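Long-range contacts in ORF10 (Moritella marina, PDB 6RIW), which forms the ketosynthase-chain length factor part of a larger polyunsaturated fatty acid synthase and probably takes part in condensing acyl chains held on carrier protein: residues 290-295 with 657-662; 562-567 with 747-752; 573-578 with 683-688; 577-582 with 674-679. One frame throughout, in Å; residues are numbered along the deposited sequence.

Contact 1: residues 290-295 with 657-662; sequences LSNDGK and GPAITV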
loop_
_atom_site.group_PDB
_atom_site.type_symbol
_atom_site.label_atom_id
_atom_site.label_comp_id
_atom_site.label_asym_id
_atom_site.label_seq_id
_atom_site.Cartn_x
_atom_site.Cartn_y
_atom_site.Cartn_z
ATOM N N LEU A 290 -17.669 1.431 5.778
ATOM C CA LEU A 290 -16.744 0.405 5.337
ATOM C C LEU A 290 -17.139 -0.920 5.975
ATOM O O LEU A 290 -17.817 -0.968 7.008
ATOM C CB LEU A 290 -15.310 0.773 5.725
ATOM C CG LEU A 290 -14.985 2.252 5.548
ATOM C CD1 LEU A 290 -13.704 2.617 6.323
ATOM C CD2 LEU A 290 -14.874 2.610 4.053
ATOM N N SER A 291 -16.727 -2.005 5.342
ATOM C CA SER A 291 -16.919 -3.324 5.927
ATOM C C SER A 291 -15.985 -4.297 5.235
ATOM O O SER A 291 -15.509 -4.049 4.123
ATOM C CB SER A 291 -18.373 -3.788 5.800
ATOM O OG SER A 291 -18.600 -4.388 4.525
ATOM N N ASN A 292 -15.735 -5.411 5.908
ATOM C CA ASN A 292 -15.078 -6.548 5.291
ATOM C C ASN A 292 -16.047 -7.716 5.193
ATOM O O ASN A 292 -16.913 -7.884 6.053
ATOM C CB ASN A 292 -13.849 -6.972 6.072
ATOM C CG ASN A 292 -12.969 -7.832 5.258
ATOM O OD1 ASN A 292 -13.051 -9.059 5.322
ATOM N ND2 ASN A 292 -12.149 -7.206 4.422
ATOM N N ASP A 293 -15.886 -8.517 4.126
ATOM C CA ASP A 293 -16.723 -9.692 3.901
ATOM C C ASP A 293 -16.545 -10.751 4.978
ATOM O O ASP A 293 -17.415 -11.615 5.133
ATOM C CB ASP A 293 -16.405 -10.328 2.547
ATOM C CG ASP A 293 -17.040 -9.586 1.372
ATOM O OD1 ASP A 293 -17.815 -8.628 1.592
ATOM O OD2 ASP A 293 -16.757 -9.978 0.211
ATOM N N GLY A 294 -15.437 -10.728 5.709
ATOM C CA GLY A 294 -15.216 -11.794 6.675
ATOM C C GLY A 294 -15.067 -13.145 5.998
ATOM O O GLY A 294 -14.495 -13.270 4.908
ATOM N N LYS A 295 -15.618 -14.173 6.647
ATOM C CA LYS A 295 -15.408 -15.558 6.257
ATOM C C LYS A 295 -16.387 -15.984 5.167
ATOM O O LYS A 295 -17.539 -15.558 5.146
ATOM C CB LYS A 295 -15.579 -16.462 7.483
ATOM C CG LYS A 295 -15.158 -17.900 7.292
ATOM C CD LYS A 295 -14.909 -18.558 8.659
ATOM C CE LYS A 295 -13.618 -19.357 8.651
ATOM N NZ LYS A 295 -12.540 -18.670 7.846
ATOM N N GLY A 657 -14.960 -5.373 10.396
ATOM C CA GLY A 657 -14.436 -4.018 10.309
ATOM C C GLY A 657 -13.550 -3.835 9.092
ATOM O O GLY A 657 -13.261 -4.772 8.339
ATOM N N PRO A 658 -13.118 -2.594 8.857
ATOM C CA PRO A 658 -12.202 -2.350 7.731
ATOM C C PRO A 658 -10.885 -3.100 7.915
ATOM O O PRO A 658 -10.374 -3.212 9.027
ATOM C CB PRO A 658 -12.002 -0.829 7.758
ATOM C CG PRO A 658 -12.301 -0.422 9.174
ATOM C CD PRO A 658 -13.400 -1.371 9.624
ATOM N N ALA A 659 -10.350 -3.637 6.811
ATOM C CA ALA A 659 -9.101 -4.392 6.803
ATOM C C ALA A 659 -8.234 -3.811 5.696
ATOM O O ALA A 659 -8.526 -4.002 4.509
ATOM C CB ALA A 659 -9.346 -5.884 6.568
ATOM N N ILE A 660 -7.171 -3.100 6.064
ATOM C CA ILE A 660 -6.390 -2.364 5.075
ATOM C C ILE A 660 -4.913 -2.386 5.429
ATOM O O ILE A 660 -4.528 -2.666 6.565
ATOM C CB ILE A 660 -6.840 -0.894 4.950
ATOM C CG1 ILE A 660 -6.654 -0.166 6.293
ATOM C CG2 ILE A 660 -8.263 -0.788 4.393
ATOM C CD1 ILE A 660 -6.909 1.347 6.213
ATOM N N THR A 661 -4.075 -2.044 4.446
ATOM C CA THR A 661 -2.709 -1.665 4.789
ATOM C C THR A 661 -2.624 -0.150 4.888
ATOM O O THR A 661 -3.421 0.575 4.287
ATOM C CB THR A 661 -1.672 -2.195 3.779
ATOM O OG1 THR A 661 -1.871 -1.582 2.505
ATOM C CG2 THR A 661 -1.779 -3.706 3.655
ATOM N N VAL A 662 -1.659 0.315 5.686
ATOM C CA VAL A 662 -1.383 1.724 5.915
ATOM C C VAL A 662 0.117 1.895 5.707
ATOM O O VAL A 662 0.907 1.129 6.272
ATOM C CB VAL A 662 -1.772 2.161 7.343
ATOM C CG1 VAL A 662 -1.307 3.587 7.616
ATOM C CG2 VAL A 662 -3.298 2.064 7.535
HETATM O O HOH W 1 -11.906 -4.068 4.468
#

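Contact 2: residues 562-567 with 747-752; sequences DNAAKD and AIVVKP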
loop_
_atom_site.group_PDB
_atom_site.type_symbol
_atom_site.label_atom_id
_atom_site.label_comp_id
_atom_site.label_asym_id
_atom_site.label_seq_id
_atom_site.Cartn_x
_atom_site.Cartn_y
_atom_site.Cartn_z
ATOM N N ASP A 562 -2.617 -13.212 14.347
ATOM C CA ASP A 562 -3.418 -14.279 14.952
ATOM C C ASP A 562 -3.068 -14.457 16.424
ATOM O O ASP A 562 -3.957 -14.563 17.276
ATOM C CB ASP A 562 -3.186 -15.583 14.185
ATOM C CG ASP A 562 -4.172 -16.688 14.578
ATOM O OD1 ASP A 562 -5.392 -16.436 14.612
ATOM O OD2 ASP A 562 -3.703 -17.817 14.829
ATOM N N ASN A 563 -1.771 -14.488 16.741
ATOM C CA ASN A 563 -1.341 -14.673 18.124
ATOM C C ASN A 563 -1.736 -13.484 18.993
ATOM O O ASN A 563 -2.204 -13.663 20.128
ATOM C CB ASN A 563 0.174 -14.904 18.180
ATOM C CG ASN A 563 0.568 -16.270 17.667
ATOM O OD1 ASN A 563 -0.254 -17.184 17.626
ATOM N ND2 ASN A 563 1.825 -16.421 17.277
ATOM N N ALA A 564 -1.582 -12.257 18.474
ATOM C CA ALA A 564 -1.995 -11.085 19.239
ATOM C C ALA A 564 -3.507 -11.096 19.495
ATOM O O ALA A 564 -3.963 -10.723 20.584
ATOM C CB ALA A 564 -1.559 -9.801 18.508
ATOM N N ALA A 565 -4.295 -11.535 18.506
ATOM C CA ALA A 565 -5.748 -11.577 18.666
ATOM C C ALA A 565 -6.147 -12.562 19.756
ATOM O O ALA A 565 -7.033 -12.274 20.572
ATOM C CB ALA A 565 -6.417 -11.953 17.343
ATOM N N LYS A 566 -5.479 -13.717 19.799
ATOM C CA LYS A 566 -5.724 -14.681 20.871
ATOM C C LYS A 566 -5.307 -14.123 22.224
ATOM O O LYS A 566 -6.042 -14.250 23.213
ATOM C CB LYS A 566 -4.981 -15.986 20.581
ATOM C CG LYS A 566 -5.623 -16.829 19.482
ATOM C CD LYS A 566 -4.663 -17.905 18.973
ATOM C CE LYS A 566 -5.300 -18.733 17.868
ATOM N NZ LYS A 566 -4.300 -19.692 17.327
ATOM N N ASP A 567 -4.133 -13.490 22.282
ATOM C CA ASP A 567 -3.636 -12.903 23.519
ATOM C C ASP A 567 -4.565 -11.808 24.025
ATOM O O ASP A 567 -4.707 -11.625 25.242
ATOM C CB ASP A 567 -2.216 -12.366 23.275
ATOM C CG ASP A 567 -1.518 -11.888 24.545
ATOM O OD1 ASP A 567 -1.551 -12.594 25.580
ATOM O OD2 ASP A 567 -0.888 -10.807 24.500
ATOM N N ALA A 747 2.523 -7.504 16.175
ATOM C CA ALA A 747 1.142 -7.054 16.169
ATOM C C ALA A 747 0.698 -6.747 17.586
ATOM O O ALA A 747 1.238 -7.301 18.558
ATOM C CB ALA A 747 0.191 -8.097 15.534
ATOM N N ILE A 748 -0.258 -5.815 17.695
ATOM C CA ILE A 748 -0.888 -5.475 18.966
ATOM C C ILE A 748 -2.389 -5.383 18.738
ATOM O O ILE A 748 -2.866 -5.169 17.622
ATOM C CB ILE A 748 -0.365 -4.146 19.572
ATOM C CG1 ILE A 748 -0.656 -2.953 18.664
ATOM C CG2 ILE A 748 1.110 -4.259 19.945
ATOM C CD1 ILE A 748 -0.259 -1.587 19.318
ATOM N N VAL A 749 -3.135 -5.572 19.819
ATOM C CA VAL A 749 -4.576 -5.367 19.840
ATOM C C VAL A 749 -4.830 -4.198 20.768
ATOM O O VAL A 749 -4.308 -4.179 21.888
ATOM C CB VAL A 749 -5.329 -6.616 20.333
ATOM C CG1 VAL A 749 -6.820 -6.303 20.461
ATOM C CG2 VAL A 749 -5.076 -7.828 19.426
ATOM N N VAL A 750 -5.610 -3.223 20.307
ATOM C CA VAL A 750 -5.938 -2.059 21.111
ATOM C C VAL A 750 -7.458 -1.932 21.224
ATOM O O VAL A 750 -8.212 -2.260 20.303
ATOM C CB VAL A 750 -5.310 -0.752 20.565
ATOM C CG1 VAL A 750 -3.777 -0.797 20.668
ATOM C CG2 VAL A 750 -5.770 -0.452 19.107
ATOM N N LYS A 751 -7.899 -1.443 22.375
ATOM C CA LYS A 751 -9.282 -1.065 22.633
ATOM C C LYS A 751 -9.264 0.246 23.397
ATOM O O LYS A 751 -8.259 0.573 24.041
ATOM C CB LYS A 751 -10.008 -2.126 23.472
ATOM C CG LYS A 751 -10.525 -3.350 22.703
ATOM C CD LYS A 751 -11.355 -4.204 23.686
ATOM C CE LYS A 751 -12.085 -5.357 23.045
ATOM N NZ LYS A 751 -12.834 -6.107 24.109
ATOM N N PRO A 752 -10.356 1.015 23.368
ATOM C CA PRO A 752 -10.434 2.207 24.226
ATOM C C PRO A 752 -10.248 1.815 25.686
ATOM O O PRO A 752 -10.697 0.751 26.117
ATOM C CB PRO A 752 -11.843 2.758 23.966
ATOM C CG PRO A 752 -12.274 2.149 22.682
ATOM C CD PRO A 752 -11.610 0.794 22.626
#

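Contact 3: residues 573-578 with 683-688; sequences GRNVAV and SDVEAV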
loop_
_atom_site.group_PDB
_atom_site.type_symbol
_atom_site.label_atom_id
_atom_site.label_comp_id
_atom_site.label_asym_id
_atom_site.label_seq_id
_atom_site.Cartn_x
_atom_site.Cartn_y
_atom_site.Cartn_z
ATOM N N GLY A 573 -16.282 -13.264 14.543
ATOM C CA GLY A 573 -17.560 -12.775 14.068
ATOM C C GLY A 573 -17.914 -11.364 14.464
ATOM O O GLY A 573 -19.075 -10.972 14.331
ATOM N N ARG A 574 -16.952 -10.575 14.926
ATOM C CA ARG A 574 -17.216 -9.267 15.496
ATOM C C ARG A 574 -16.727 -8.160 14.568
ATOM O O ARG A 574 -15.971 -8.395 13.624
ATOM C CB ARG A 574 -16.545 -9.139 16.865
ATOM C CG ARG A 574 -17.047 -10.159 17.881
ATOM C CD ARG A 574 -18.475 -9.826 18.339
ATOM N NE ARG A 574 -18.889 -10.677 19.458
ATOM C CZ ARG A 574 -18.490 -10.509 20.716
ATOM N NH1 ARG A 574 -17.666 -9.520 21.030
ATOM N NH2 ARG A 574 -18.921 -11.329 21.669
ATOM N N ASN A 575 -17.191 -6.946 14.854
ATOM C CA ASN A 575 -16.846 -5.733 14.118
ATOM C C ASN A 575 -15.476 -5.304 14.629
ATOM O O ASN A 575 -15.365 -4.526 15.570
ATOM C CB ASN A 575 -17.907 -4.658 14.347
ATOM C CG ASN A 575 -17.663 -3.381 13.534
ATOM O OD1 ASN A 575 -16.715 -3.289 12.753
ATOM N ND2 ASN A 575 -18.528 -2.388 13.724
ATOM N N VAL A 576 -14.427 -5.881 14.049
ATOM C CA VAL A 576 -13.042 -5.605 14.425
ATOM C C VAL A 576 -12.303 -5.186 13.170
ATOM O O VAL A 576 -12.475 -5.805 12.109
ATOM C CB VAL A 576 -12.368 -6.834 15.068
ATOM C CG1 VAL A 576 -10.819 -6.678 15.181
ATOM C CG2 VAL A 576 -12.955 -7.084 16.443
ATOM N N ALA A 577 -11.478 -4.144 13.289
ATOM C CA ALA A 577 -10.660 -3.658 12.178
ATOM C C ALA A 577 -9.242 -4.232 12.229
ATOM O O ALA A 577 -8.704 -4.535 13.297
ATOM C CB ALA A 577 -10.598 -2.130 12.181
ATOM N N VAL A 578 -8.637 -4.388 11.053
ATOM C CA VAL A 578 -7.269 -4.888 10.932
ATOM C C VAL A 578 -6.484 -3.871 10.110
ATOM O O VAL A 578 -6.826 -3.621 8.946
ATOM C CB VAL A 578 -7.215 -6.277 10.273
ATOM C CG1 VAL A 578 -5.779 -6.795 10.206
ATOM C CG2 VAL A 578 -8.080 -7.309 11.049
ATOM N N SER A 683 -16.870 5.281 14.758
ATOM C CA SER A 683 -17.568 4.071 14.345
ATOM C C SER A 683 -17.822 3.232 15.582
ATOM O O SER A 683 -17.453 3.616 16.697
ATOM C CB SER A 683 -16.774 3.277 13.296
ATOM O OG SER A 683 -15.686 2.596 13.893
ATOM N N ASP A 684 -18.469 2.083 15.385
ATOM C CA ASP A 684 -18.782 1.165 16.477
ATOM C C ASP A 684 -17.811 -0.005 16.558
ATOM O O ASP A 684 -18.087 -0.984 17.267
ATOM C CB ASP A 684 -20.213 0.640 16.334
ATOM C CG ASP A 684 -21.230 1.757 16.341
ATOM O OD1 ASP A 684 -21.041 2.723 17.122
ATOM O OD2 ASP A 684 -22.205 1.673 15.555
ATOM N N VAL A 685 -16.680 0.075 15.855
ATOM C CA VAL A 685 -15.696 -0.991 15.908
ATOM C C VAL A 685 -15.321 -1.278 17.361
ATOM O O VAL A 685 -15.172 -0.362 18.181
ATOM C CB VAL A 685 -14.482 -0.593 15.046
ATOM C CG1 VAL A 685 -13.736 0.604 15.660
ATOM C CG2 VAL A 685 -13.575 -1.769 14.830
ATOM N N GLU A 686 -15.211 -2.562 17.698
ATOM C CA GLU A 686 -14.973 -2.988 19.079
ATOM C C GLU A 686 -13.493 -3.090 19.436
ATOM O O GLU A 686 -13.126 -2.932 20.611
ATOM C CB GLU A 686 -15.614 -4.361 19.313
ATOM C CG GLU A 686 -17.113 -4.391 19.111
ATOM C CD GLU A 686 -17.654 -5.812 18.935
ATOM O OE1 GLU A 686 -17.121 -6.740 19.595
ATOM O OE2 GLU A 686 -18.609 -5.992 18.130
ATOM N N ALA A 687 -12.642 -3.410 18.465
ATOM C CA ALA A 687 -11.202 -3.520 18.701
ATOM C C ALA A 687 -10.503 -3.289 17.376
ATOM O O ALA A 687 -11.121 -3.383 16.310
ATOM C CB ALA A 687 -10.786 -4.885 19.265
ATOM N N VAL A 688 -9.204 -3.000 17.450
ATOM C CA VAL A 688 -8.386 -2.823 16.253
ATOM C C VAL A 688 -7.113 -3.632 16.427
ATOM O O VAL A 688 -6.436 -3.517 17.457
ATOM C CB VAL A 688 -8.049 -1.342 15.992
ATOM C CG1 VAL A 688 -7.078 -1.207 14.806
ATOM C CG2 VAL A 688 -9.317 -0.516 15.761
HETATM O O HOH W 2 -19.164 0.535 12.380
#

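Contact 4: residues 577-582 with 674-679; sequences AVLVAM and ELAENL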
loop_
_atom_site.group_PDB
_atom_site.type_symbol
_atom_site.label_atom_id
_atom_site.label_comp_id
_atom_site.label_asym_id
_atom_site.label_seq_id
_atom_site.Cartn_x
_atom_site.Cartn_y
_atom_site.Cartn_z
ATOM N N ALA A 577 -11.478 -4.144 13.289
ATOM C CA ALA A 577 -10.660 -3.658 12.178
ATOM C C ALA A 577 -9.242 -4.232 12.229
ATOM O O ALA A 577 -8.704 -4.535 13.297
ATOM C CB ALA A 577 -10.598 -2.130 12.181
ATOM N N VAL A 578 -8.637 -4.388 11.053
ATOM C CA VAL A 578 -7.269 -4.888 10.932
ATOM C C VAL A 578 -6.484 -3.871 10.110
ATOM O O VAL A 578 -6.826 -3.621 8.946
ATOM C CB VAL A 578 -7.215 -6.277 10.273
ATOM C CG1 VAL A 578 -5.779 -6.795 10.206
ATOM C CG2 VAL A 578 -8.080 -7.309 11.049
ATOM N N LEU A 579 -5.473 -3.249 10.718
ATOM C CA LEU A 579 -4.627 -2.288 10.029
ATOM C C LEU A 579 -3.233 -2.883 9.937
ATOM O O LEU A 579 -2.682 -3.315 10.953
ATOM C CB LEU A 579 -4.574 -0.949 10.783
ATOM C CG LEU A 579 -5.916 -0.327 11.183
ATOM C CD1 LEU A 579 -5.647 0.951 11.933
ATOM C CD2 LEU A 579 -6.778 -0.036 9.945
ATOM N N VAL A 580 -2.667 -2.941 8.734
ATOM C CA VAL A 580 -1.327 -3.508 8.582
ATOM C C VAL A 580 -0.380 -2.393 8.143
ATOM O O VAL A 580 -0.480 -1.887 7.021
ATOM C CB VAL A 580 -1.311 -4.673 7.586
ATOM C CG1 VAL A 580 0.108 -5.226 7.438
ATOM C CG2 VAL A 580 -2.278 -5.781 8.050
ATOM N N ALA A 581 0.557 -2.039 9.016
ATOM C CA ALA A 581 1.625 -1.109 8.680
ATOM C C ALA A 581 2.679 -1.825 7.848
ATOM O O ALA A 581 3.208 -2.858 8.263
ATOM C CB ALA A 581 2.248 -0.541 9.957
ATOM N N MET A 582 2.969 -1.300 6.663
ATOM C CA MET A 582 3.897 -1.997 5.783
ATOM C C MET A 582 4.324 -1.033 4.692
ATOM O O MET A 582 3.761 0.052 4.538
ATOM C CB MET A 582 3.253 -3.262 5.193
ATOM C CG MET A 582 1.889 -2.994 4.509
ATOM S SD MET A 582 2.028 -2.289 2.828
ATOM C CE MET A 582 2.303 -3.816 1.872
ATOM N N GLU A 674 -2.796 6.483 15.346
ATOM C CA GLU A 674 -3.660 7.648 15.158
ATOM C C GLU A 674 -4.965 7.270 14.473
ATOM O O GLU A 674 -6.047 7.711 14.883
ATOM C CB GLU A 674 -2.926 8.706 14.335
ATOM C CG GLU A 674 -3.770 9.924 13.922
ATOM C CD GLU A 674 -2.930 10.981 13.171
ATOM O OE1 GLU A 674 -2.285 10.659 12.131
ATOM O OE2 GLU A 674 -2.902 12.131 13.642
ATOM N N LEU A 675 -4.886 6.442 13.438
ATOM C CA LEU A 675 -6.100 5.979 12.757
ATOM C C LEU A 675 -6.982 5.137 13.679
ATOM O O LEU A 675 -8.214 5.306 13.701
ATOM C CB LEU A 675 -5.711 5.182 11.505
ATOM C CG LEU A 675 -6.842 4.565 10.667
ATOM C CD1 LEU A 675 -7.881 5.633 10.321
ATOM C CD2 LEU A 675 -6.235 3.946 9.385
ATOM N N ALA A 676 -6.382 4.219 14.443
ATOM C CA ALA A 676 -7.183 3.397 15.353
ATOM C C ALA A 676 -7.957 4.275 16.342
ATOM O O ALA A 676 -9.158 4.067 16.572
ATOM C CB ALA A 676 -6.290 2.400 16.086
ATOM N N GLU A 677 -7.287 5.276 16.922
ATOM C CA GLU A 677 -7.998 6.240 17.772
ATOM C C GLU A 677 -9.190 6.840 17.027
ATOM O O GLU A 677 -10.312 6.913 17.547
ATOM C CB GLU A 677 -7.041 7.347 18.226
ATOM C CG GLU A 677 -7.711 8.401 19.097
ATOM C CD GLU A 677 -6.912 9.691 19.241
ATOM O OE1 GLU A 677 -7.004 10.561 18.337
ATOM O OE2 GLU A 677 -6.220 9.849 20.279
ATOM N N ASN A 678 -8.969 7.243 15.782
ATOM C CA ASN A 678 -10.040 7.890 15.045
ATOM C C ASN A 678 -11.172 6.914 14.754
ATOM O O ASN A 678 -12.351 7.301 14.767
ATOM C CB ASN A 678 -9.491 8.485 13.758
ATOM C CG ASN A 678 -10.112 9.792 13.444
ATOM O OD1 ASN A 678 -9.699 10.835 13.968
ATOM N ND2 ASN A 678 -11.124 9.762 12.588
ATOM N N LEU A 679 -10.839 5.640 14.501
ATOM C CA LEU A 679 -11.884 4.654 14.230
ATOM C C LEU A 679 -12.804 4.472 15.439
ATOM O O LEU A 679 -14.024 4.315 15.292
ATOM C CB LEU A 679 -11.256 3.319 13.819
ATOM C CG LEU A 679 -10.658 3.269 12.400
ATOM C CD1 LEU A 679 -10.028 1.899 12.150
ATOM C CD2 LEU A 679 -11.698 3.561 11.317
#

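Contact 1: residues 290-295 with 657-662
The flat carboxamide of N292 has the methyl of A659 over one of its faces, with CB 3.8 Å from ND2, while hydrogen bonds occupy its polar ends. ND2 donates to a water at 3.1 Å and also to the backbone oxygen of G441. The same water accepts from the backbone N of A659 at 2.8 Å, so it bridges the two segments. At the other end, OD1 accepts from G294 N at 2.9 Å, the donor tilted 27° from the amide plane, and closes an Asx turn where strand 283-292 runs out. With CG anti to the backbone N (chi1 -163°), the amide reaches A659 while N292 CB rests 3.2 Å from G657 O. Strand 283-292 belongs to the first ketosynthase-like half and strand 659-663 to the second, so the contact lies across the pseudo-dimer of two thiolase-fold units within one chain. Replacing N292 with a leucine would probably leave the bridging water without one of its donors and G294 N without its turn acceptor. Further along, L290 CD1 meets the P658 ring at CB, 4.1 Å away, the two side chains crossing at about a right angle, and Y201 of helix 198-211 touches both.

Contact 2: residues 562-567 with 747-752
Behind the apolar meeting of A564 with A747 and V749, the carboxylate of D562 is gripped on the side of the helix turned from the strand, toward helix 642-653. Its OD1 takes a salt bridge from R539 and a hydrogen bond from the indole NE1 of W653, and OD2 is reached by K566 NZ at 3.2 Å, one turn further on, from 37° above the carboxylate plane. Three donors thus hold the group, and the two cations beside it probably keep it ionised. The face turned to the strand is, by contrast, built of small side chains. A564 CB points at the strand and lies 3.8 Å from A747 CB, methyl against methyl. The next inward-facing residue, V749, uses one branch: with CG1 anti to the backbone N (chi1 175°), CG2 is left anti to the carbonyl carbon and turned to the helix, 4.1 Å from A564 CB and 3.3 Å from A564 O, and it also packs over A565 CA at 3.9 Å. Because alanines line the interface, the axes of the two short segments approach to 7.2 Å, running in roughly the same direction at 35°. Around this close pairing, helix 552-567 covers one face of the sheet in the second, chain length factor half. Strand 741-752 runs there between strands 469-478 and 687-694, bonded to both in antiparallel fashion. N563 reaches D475, and A565 also touches I689, so the helix lies over both neighbouring strands.

Contact 3: residues 573-578 with 683-688
R574 bends back at chi2 (-72°) and E686 stretches out beyond CG (chi2 163°), which sets the two side chains across each other at about a right angle. The guanidinium, turned 43° from the carboxylate, gives NH1 to the syn side of E686 OE1 at 3.2 Å, and the R574 CD methylene lies against the same oxygen. An alanine in place of E686 would leave R574 without this charged mate and is likely to leave its guanidinium free to turn. Next to this bridge the backbones take over. N575, centre of an inverse gamma turn, offers its O to E686 N in a nearly straight 2.9 Å bond. A577 N then donates to A687 O at 3.1 Å, the entry to the parallel pairing of strands 576-581 and 687-694. V685 CG2 lies alongside the turn, 3.4 Å from N575 O and 4.0 Å from A577 CB. A577 O is approached by V688 CA at 3.4 Å, a C-H...O contact. On the outer side, a water accepts from N575 ND2. The buried register thus rests on the two backbone bonds, while the salt bridge, at the exposed edge where solvent can compete, probably adds less.

Contact 4: residues 577-582 with 674-679
L579 and L675 carry the apolar contact, which is the whole of what passes directly between strand and helix here. L579 CD1 lies 4.0 Å from L675 CD2, the two side chains meeting obliquely, and CD2 of L579 lies 4.1 Å from the same L675 CD2. The first torsion of L579 (-50°) sets CG anti to the carbonyl carbon and, with the chain extended beyond it, sends the branched end up at the helix. There CD1 also touches A676 CB at 4.4 Å. One helical turn on from L675, L679 turns CD1 down to A577 CB at 4.1 Å and meets L579 CD2 at 4.4 Å. The branched end of the L579 side chain thus lies among L675, A676 and L679, mostly through methyl groups. The charged and amide side chains of the helix point elsewhere: E677 forms salt bridges with K214 and R466, and N678 accepts from K214 and T212. The axes of the short segments pass at 10.3 Å and run nearly antiparallel (165°). This fits the beta-alpha-beta crossover of the thiolase fold, in which helix 668-682 follows strand 659-663 and leads into strand 687-694, and these two parallel strands flank strand 576-581 on its two edges. Helix 198-211 of the first ketosynthase-like half also packs on it, with L205 and Y209 against L675 and Y209 against N678.

Strand 576-581 joins most of the set: contacts 3 and 4 share A577 and V578, and it is hydrogen-bonded to strand 659-663 of contact 1, with P658 O 2.9 Å from V578 N. Contact 2 joins the same sheet from the other side, where V750 N lies 3.0 Å from V688 O of contact 3. Helix 668-682 of contact 4 and helix 552-567 of contact 2 pack on opposite faces of this sheet, A676 on V688 and A565 on I689, while contact 1 couples this half to the first. M1 and K286 make the magnesium site: the ion is about 14 Å from the side chains of L290 and D684, and the D684 side chain about 8 Å from that of M1.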